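Local coordinates for Zn-dependent hydrolase, glyoxylase (Echinicola vietnamensis, PDB 6T5K), which probably hydrolyses the ring of beta-lactam antibiotics, carbapenems included, to substituted beta-amino acids as a zinc-dependent class B enzyme, at residues D104-L109 against H132-P137; E66-D71 against A95-H100. All coordinates share one frame; numbering follows the deposited sequence.

Contact 1: D104-L109 against H132-P137. With ZN (zinc ion), chain H; EDO (1,2-ethanediol), chain F.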
loop_
_atom_site.group_PDB
_atom_site.type_symbol
_atom_site.label_atom_id
_atom_site.label_comp_id
_atom_site.label_asym_id
_atom_site.label_seq_id
_atom_site.Cartn_x
_atom_site.Cartn_y
_atom_site.Cartn_z
ATOM N N ASP A 104 -3.121 -9.653 0.624
ATOM C CA ASP A 104 -3.247 -8.529 -0.306
ATOM C C ASP A 104 -2.167 -7.471 -0.089
ATOM O O ASP A 104 -2.257 -6.364 -0.645
ATOM C CB ASP A 104 -4.660 -7.903 -0.267
ATOM C CG ASP A 104 -5.097 -7.428 1.125
ATOM O OD1 ASP A 104 -4.829 -8.159 2.116
ATOM O OD2 ASP A 104 -5.757 -6.328 1.213
ATOM N N CYS A 105 -1.170 -7.801 0.724
ATOM C CA CYS A 105 0.043 -7.024 0.874
ATOM C C CYS A 105 1.270 -7.795 0.439
ATOM O O CYS A 105 2.223 -7.189 -0.057
ATOM C CB CYS A 105 0.229 -6.610 2.339
ATOM S SG CYS A 105 -1.169 -5.747 3.004
ATOM N N LEU A 106 1.300 -9.127 0.652
ATOM C CA LEU A 106 2.557 -9.835 0.458
ATOM C C LEU A 106 2.423 -11.167 -0.257
ATOM O O LEU A 106 3.413 -11.898 -0.352
ATOM C CB LEU A 106 3.316 -10.010 1.786
ATOM C CG LEU A 106 2.527 -10.442 3.026
ATOM C CD1 LEU A 106 1.989 -11.841 2.805
ATOM C CD2 LEU A 106 3.411 -10.428 4.233
ATOM N N GLY A 107 1.250 -11.492 -0.789
ATOM C CA GLY A 107 1.092 -12.776 -1.436
ATOM C C GLY A 107 2.055 -12.995 -2.587
ATOM O O GLY A 107 2.410 -14.134 -2.897
ATOM N N GLY A 108 2.501 -11.922 -3.221
ATOM C CA GLY A 108 3.396 -12.036 -4.355
ATOM C C GLY A 108 4.853 -11.718 -4.104
ATOM O O GLY A 108 5.602 -11.480 -5.056
ATOM N N LEU A 109 5.310 -11.774 -2.857
ATOM C CA LEU A 109 6.680 -11.347 -2.599
ATOM C C LEU A 109 7.720 -12.195 -3.334
ATOM O O LEU A 109 8.800 -11.689 -3.668
ATOM C CB LEU A 109 6.981 -11.379 -1.112
ATOM C CG LEU A 109 6.442 -10.199 -0.314
ATOM C CD1 LEU A 109 6.860 -10.401 1.122
ATOM C CD2 LEU A 109 6.944 -8.868 -0.836
ATOM N N HIS A 132 1.835 -17.259 10.054
ATOM C CA HIS A 132 0.729 -17.612 9.166
ATOM C C HIS A 132 1.159 -18.439 7.964
ATOM O O HIS A 132 0.302 -18.807 7.149
ATOM C CB HIS A 132 0.004 -16.347 8.694
ATOM C CG HIS A 132 -0.830 -15.725 9.764
ATOM N ND1 HIS A 132 -0.298 -14.923 10.758
ATOM C CD2 HIS A 132 -2.152 -15.833 10.037
ATOM C CE1 HIS A 132 -1.264 -14.562 11.590
ATOM N NE2 HIS A 132 -2.398 -15.075 11.158
ATOM N N ASP A 133 2.450 -18.738 7.835
ATOM C CA ASP A 133 2.975 -19.460 6.676
ATOM C C ASP A 133 2.696 -18.699 5.378
ATOM O O ASP A 133 2.392 -19.286 4.340
ATOM C CB ASP A 133 2.464 -20.904 6.624
ATOM C CG ASP A 133 3.242 -21.756 5.658
ATOM O OD1 ASP A 133 4.480 -21.560 5.554
ATOM O OD2 ASP A 133 2.607 -22.621 5.004
ATOM N N PHE A 134 2.823 -17.374 5.431
ATOM C CA PHE A 134 2.728 -16.513 4.264
ATOM C C PHE A 134 4.127 -16.121 3.798
ATOM O O PHE A 134 5.104 -16.223 4.553
ATOM C CB PHE A 134 1.979 -15.209 4.612
ATOM C CG PHE A 134 0.531 -15.380 4.978
ATOM C CD1 PHE A 134 -0.162 -16.538 4.699
ATOM C CD2 PHE A 134 -0.148 -14.336 5.620
ATOM C CE1 PHE A 134 -1.495 -16.650 5.053
ATOM C CE2 PHE A 134 -1.476 -14.456 5.980
ATOM C CZ PHE A 134 -2.157 -15.618 5.689
ATOM N N PRO A 135 4.270 -15.669 2.549
ATOM C CA PRO A 135 5.570 -15.150 2.092
ATOM C C PRO A 135 6.115 -14.109 3.053
ATOM O O PRO A 135 5.384 -13.262 3.566
ATOM C CB PRO A 135 5.253 -14.551 0.720
ATOM C CG PRO A 135 4.005 -15.340 0.290
ATOM C CD PRO A 135 3.218 -15.476 1.543
ATOM N N GLN A 136 7.410 -14.205 3.339
ATOM C CA GLN A 136 7.979 -13.392 4.410
ATOM C C GLN A 136 8.771 -12.220 3.858
ATOM O O GLN A 136 9.722 -12.420 3.090
ATOM C CB GLN A 136 8.887 -14.256 5.276
ATOM C CG GLN A 136 8.142 -15.181 6.236
ATOM C CD GLN A 136 9.111 -16.024 7.029
ATOM O OE1 GLN A 136 10.077 -15.506 7.603
ATOM N NE2 GLN A 136 8.876 -17.332 7.055
ATOM N N PRO A 137 8.469 -10.994 4.269
ATOM C CA PRO A 137 9.366 -9.879 3.950
ATOM C C PRO A 137 10.752 -10.138 4.522
ATOM O O PRO A 137 10.916 -10.769 5.568
ATOM C CB PRO A 137 8.686 -8.673 4.616
ATOM C CG PRO A 137 7.254 -9.094 4.785
ATOM C CD PRO A 137 7.346 -10.561 5.106
HETATM ZN ZN ZN H . -6.945 -5.291 2.875
HETATM C C1 EDO F . 8.650 -16.654 0.601
HETATM O O1 EDO F . 9.009 -16.312 1.972
HETATM C C2 EDO F . 8.982 -15.592 -0.478
HETATM O O2 EDO F . 10.223 -15.785 -1.256
HETATM O O HOH W 1 -6.341 -7.028 3.942
HETATM O O HOH W 2 -8.719 -4.745 4.229
#
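The end of the His-X-His-X-Asp zinc motif of metallo-beta-lactamases, where Asp104 is a ligand, runs on into Leu106 and Leu109, which pack against the proline-rich loop after helix 123-131. Leu106 forks: CD1 reaches Phe134 CB at 3.8 Å, the two side chains crossing at about a right angle, while CD2 meets Pro137 CD at 4.0 Å. A chi1 of 44°, with CG between backbone N and carbonyl carbon, turns this fork toward the loop. Leu109 CD1 lies 3.9 Å from Pro137 CG, and its CB packs on Pro135 CB. Compact, rigid proline rings offer apolar surface without a further N-H to satisfy, yet Pro135 O is buried under Leu106 CD2, 3.5 Å away, without a hydrogen-bond partner. Pro135 CB rests 3.4 Å from Leu106 O, which accepts the bond from Leu109 N closing a type I turn through Gly107 and Gly108. Two residues before Leu106, Asp104 OD2 binds zinc at 2.3 Å while OD1 accepts a bond from a water on the same metal; Cys182 and His223 complete the protein ligands. Val96 of strand 92-98 meets Leu109; Ser119 of strand 119-122 meets Leu109 and Pro137; Ala98 of strand 92-98 and Ala129 of helix 123-131 touch Leu106 and Pro137.

Contact 2: E66-D71 against A95-H100; sequences EAVVFD and AVVATH. With ZN (zinc ion), chain G.
Asp71 OD1 takes two bonds from Thr99, one from the backbone N at 3.0 Å and one from OG1 at 2.8 Å, so a single carboxylate oxygen grips the residue just before the zinc ligand His100. The hydroxyl arrives on the syn side, 16° out of the carboxylate plane, whereas the N-H comes nearly in line with the C-O bond. Threonine suits the place because it has both a hydroxyl and a methyl: at a chi1 of 63° OG1 sits between backbone N and carbonyl carbon, facing the aspartate, while CG2 goes to the edge of the Phe70 ring. Val97 CG2 lies over one face of that ring, toward the rim, and Val97 CB makes an off-centre CH-pi contact 4.2 Å from the ring centroid.

Behind these side chains runs a parallel ladder. Val69 N bonds to Ala95 O at 3.0 Å, Val97 N to Val69 O at 2.8 Å, and Asp71 N to Val97 O at 2.7 Å, which carries the bonding one residue past strand 66-70. Beta-branched valines suit these extended positions: Val69 and Val96 fill one face of the sheet, and Phe70 and Val97 the other, against Val154 and Val156 of strand 152-157.

His100 NE2 binds its zinc at 2.1 Å beside His102, His163 and a water. With both Thr99 donors directed at it, Asp71 OD1 probably has its negative charge stabilised, and the paired bonds probably help to hold the loop from which His100 reaches the metal.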
loop_
_atom_site.group_PDB
_atom_site.type_symbol
_atom_site.label_atom_id
_atom_site.label_comp_id
_atom_site.label_asym_id
_atom_site.label_seq_id
_atom_site.Cartn_x
_atom_site.Cartn_y
_atom_site.Cartn_z
ATOM N N GLU A 66 13.483 5.016 -11.432
ATOM C CA GLU A 66 13.475 4.072 -10.330
ATOM C C GLU A 66 12.077 3.995 -9.739
ATOM O O GLU A 66 11.283 4.925 -9.863
ATOM C CB GLU A 66 14.486 4.500 -9.251
ATOM C CG GLU A 66 15.901 4.595 -9.799
ATOM C CD GLU A 66 16.969 4.947 -8.771
ATOM O OE1 GLU A 66 16.660 4.933 -7.565
ATOM O OE2 GLU A 66 18.118 5.218 -9.191
ATOM N N ALA A 67 11.776 2.857 -9.123
ATOM C CA ALA A 67 10.450 2.628 -8.579
ATOM C C ALA A 67 10.516 1.896 -7.249
ATOM O O ALA A 67 11.404 1.070 -7.004
ATOM C CB ALA A 67 9.623 1.796 -9.551
ATOM N N VAL A 68 9.567 2.231 -6.373
ATOM C CA VAL A 68 9.308 1.457 -5.163
ATOM C C VAL A 68 7.838 1.072 -5.139
ATOM O O VAL A 68 6.977 1.887 -5.462
ATOM C CB VAL A 68 9.673 2.274 -3.914
ATOM C CG1 VAL A 68 9.150 1.585 -2.659
ATOM C CG2 VAL A 68 11.191 2.531 -3.870
ATOM N N VAL A 69 7.557 -0.180 -4.797
ATOM C CA VAL A 69 6.197 -0.704 -4.781
ATOM C C VAL A 69 5.732 -0.906 -3.341
ATOM O O VAL A 69 6.466 -1.451 -2.512
ATOM C CB VAL A 69 6.123 -2.018 -5.575
ATOM C CG1 VAL A 69 4.722 -2.607 -5.515
ATOM C CG2 VAL A 69 6.576 -1.806 -7.006
ATOM N N PHE A 70 4.504 -0.485 -3.067
ATOM C CA PHE A 70 3.823 -0.733 -1.804
ATOM C C PHE A 70 2.719 -1.731 -2.071
ATOM O O PHE A 70 1.804 -1.445 -2.852
ATOM C CB PHE A 70 3.221 0.550 -1.234
ATOM C CG PHE A 70 4.246 1.455 -0.622
ATOM C CD1 PHE A 70 5.062 2.228 -1.420
ATOM C CD2 PHE A 70 4.433 1.498 0.769
ATOM C CE1 PHE A 70 6.018 3.029 -0.862
ATOM C CE2 PHE A 70 5.405 2.277 1.299
ATOM C CZ PHE A 70 6.172 3.072 0.485
ATOM N N ASP A 71 2.829 -2.884 -1.416
ATOM C CA ASP A 71 1.949 -4.044 -1.512
ATOM C C ASP A 71 2.120 -4.778 -2.835
ATOM O O ASP A 71 2.317 -4.172 -3.900
ATOM C CB ASP A 71 0.479 -3.703 -1.299
ATOM C CG ASP A 71 0.135 -3.438 0.155
ATOM O OD1 ASP A 71 1.040 -3.424 1.015
ATOM O OD2 ASP A 71 -1.068 -3.222 0.426
ATOM N N ALA A 95 12.692 -1.627 -4.383
ATOM C CA ALA A 95 12.200 -2.254 -3.167
ATOM C C ALA A 95 10.714 -2.479 -3.310
ATOM O O ALA A 95 10.037 -1.805 -4.099
ATOM C CB ALA A 95 12.469 -1.379 -1.934
ATOM N N VAL A 96 10.220 -3.431 -2.521
ATOM C CA VAL A 96 8.801 -3.612 -2.280
ATOM C C VAL A 96 8.562 -3.548 -0.777
ATOM O O VAL A 96 9.391 -4.014 0.013
ATOM C CB VAL A 96 8.263 -4.922 -2.887
ATOM C CG1 VAL A 96 8.980 -6.147 -2.323
ATOM C CG2 VAL A 96 6.759 -5.018 -2.668
ATOM N N VAL A 97 7.435 -2.956 -0.387
ATOM C CA VAL A 97 7.037 -2.824 1.004
ATOM C C VAL A 97 5.710 -3.546 1.194
ATOM O O VAL A 97 4.749 -3.268 0.480
ATOM C CB VAL A 97 6.871 -1.345 1.401
ATOM C CG1 VAL A 97 6.434 -1.211 2.842
ATOM C CG2 VAL A 97 8.163 -0.576 1.162
ATOM N N ALA A 98 5.638 -4.429 2.188
ATOM C CA ALA A 98 4.380 -5.078 2.564
ATOM C C ALA A 98 3.808 -4.285 3.731
ATOM O O ALA A 98 4.438 -4.208 4.792
ATOM C CB ALA A 98 4.607 -6.515 3.012
ATOM N N THR A 99 2.650 -3.664 3.530
ATOM C CA THR A 99 2.153 -2.748 4.550
ATOM C C THR A 99 1.434 -3.427 5.714
ATOM O O THR A 99 1.118 -2.741 6.698
ATOM C CB THR A 99 1.313 -1.613 3.939
ATOM O OG1 THR A 99 0.151 -2.115 3.297
ATOM C CG2 THR A 99 2.154 -0.762 2.984
ATOM N N HIS A 100 1.137 -4.713 5.625
ATOM C CA HIS A 100 0.828 -5.550 6.785
ATOM C C HIS A 100 0.960 -6.995 6.330
ATOM O O HIS A 100 1.328 -7.271 5.184
ATOM C CB HIS A 100 -0.510 -5.254 7.495
ATOM C CG HIS A 100 -1.738 -5.440 6.659
ATOM N ND1 HIS A 100 -2.197 -4.481 5.785
ATOM C CD2 HIS A 100 -2.651 -6.441 6.626
ATOM C CE1 HIS A 100 -3.306 -4.910 5.203
ATOM N NE2 HIS A 100 -3.610 -6.088 5.705
HETATM ZN ZN ZN G . -5.520 -6.851 5.645
HETATM O O HOH W 1 -6.341 -7.028 3.942
#

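In the fold
Along the chain the contacts come in series: contact 2 joins strands 66-70 and 92-98 of the eight-stranded sheet through the beta-alpha-beta unit containing helix 76-88, and contact 1 opens after it, on helix 103-106. Their centres are 12 Å apart, and they touch where Cys105 CB lies 3.1 Å from His100 O and where Leu109 CD2 packs on Val96 CG1. Each brings one ligand to a different metal, His100 of 95-100 to one zinc and Asp104 of 104-109 to the other, and one water is bound by both ions. The chain leaving strand 92-98 supplies half of the six ligand residues, His100, His102 and Asp104, while Asp71, just past strand 66-70, bonds to Thr99 before them.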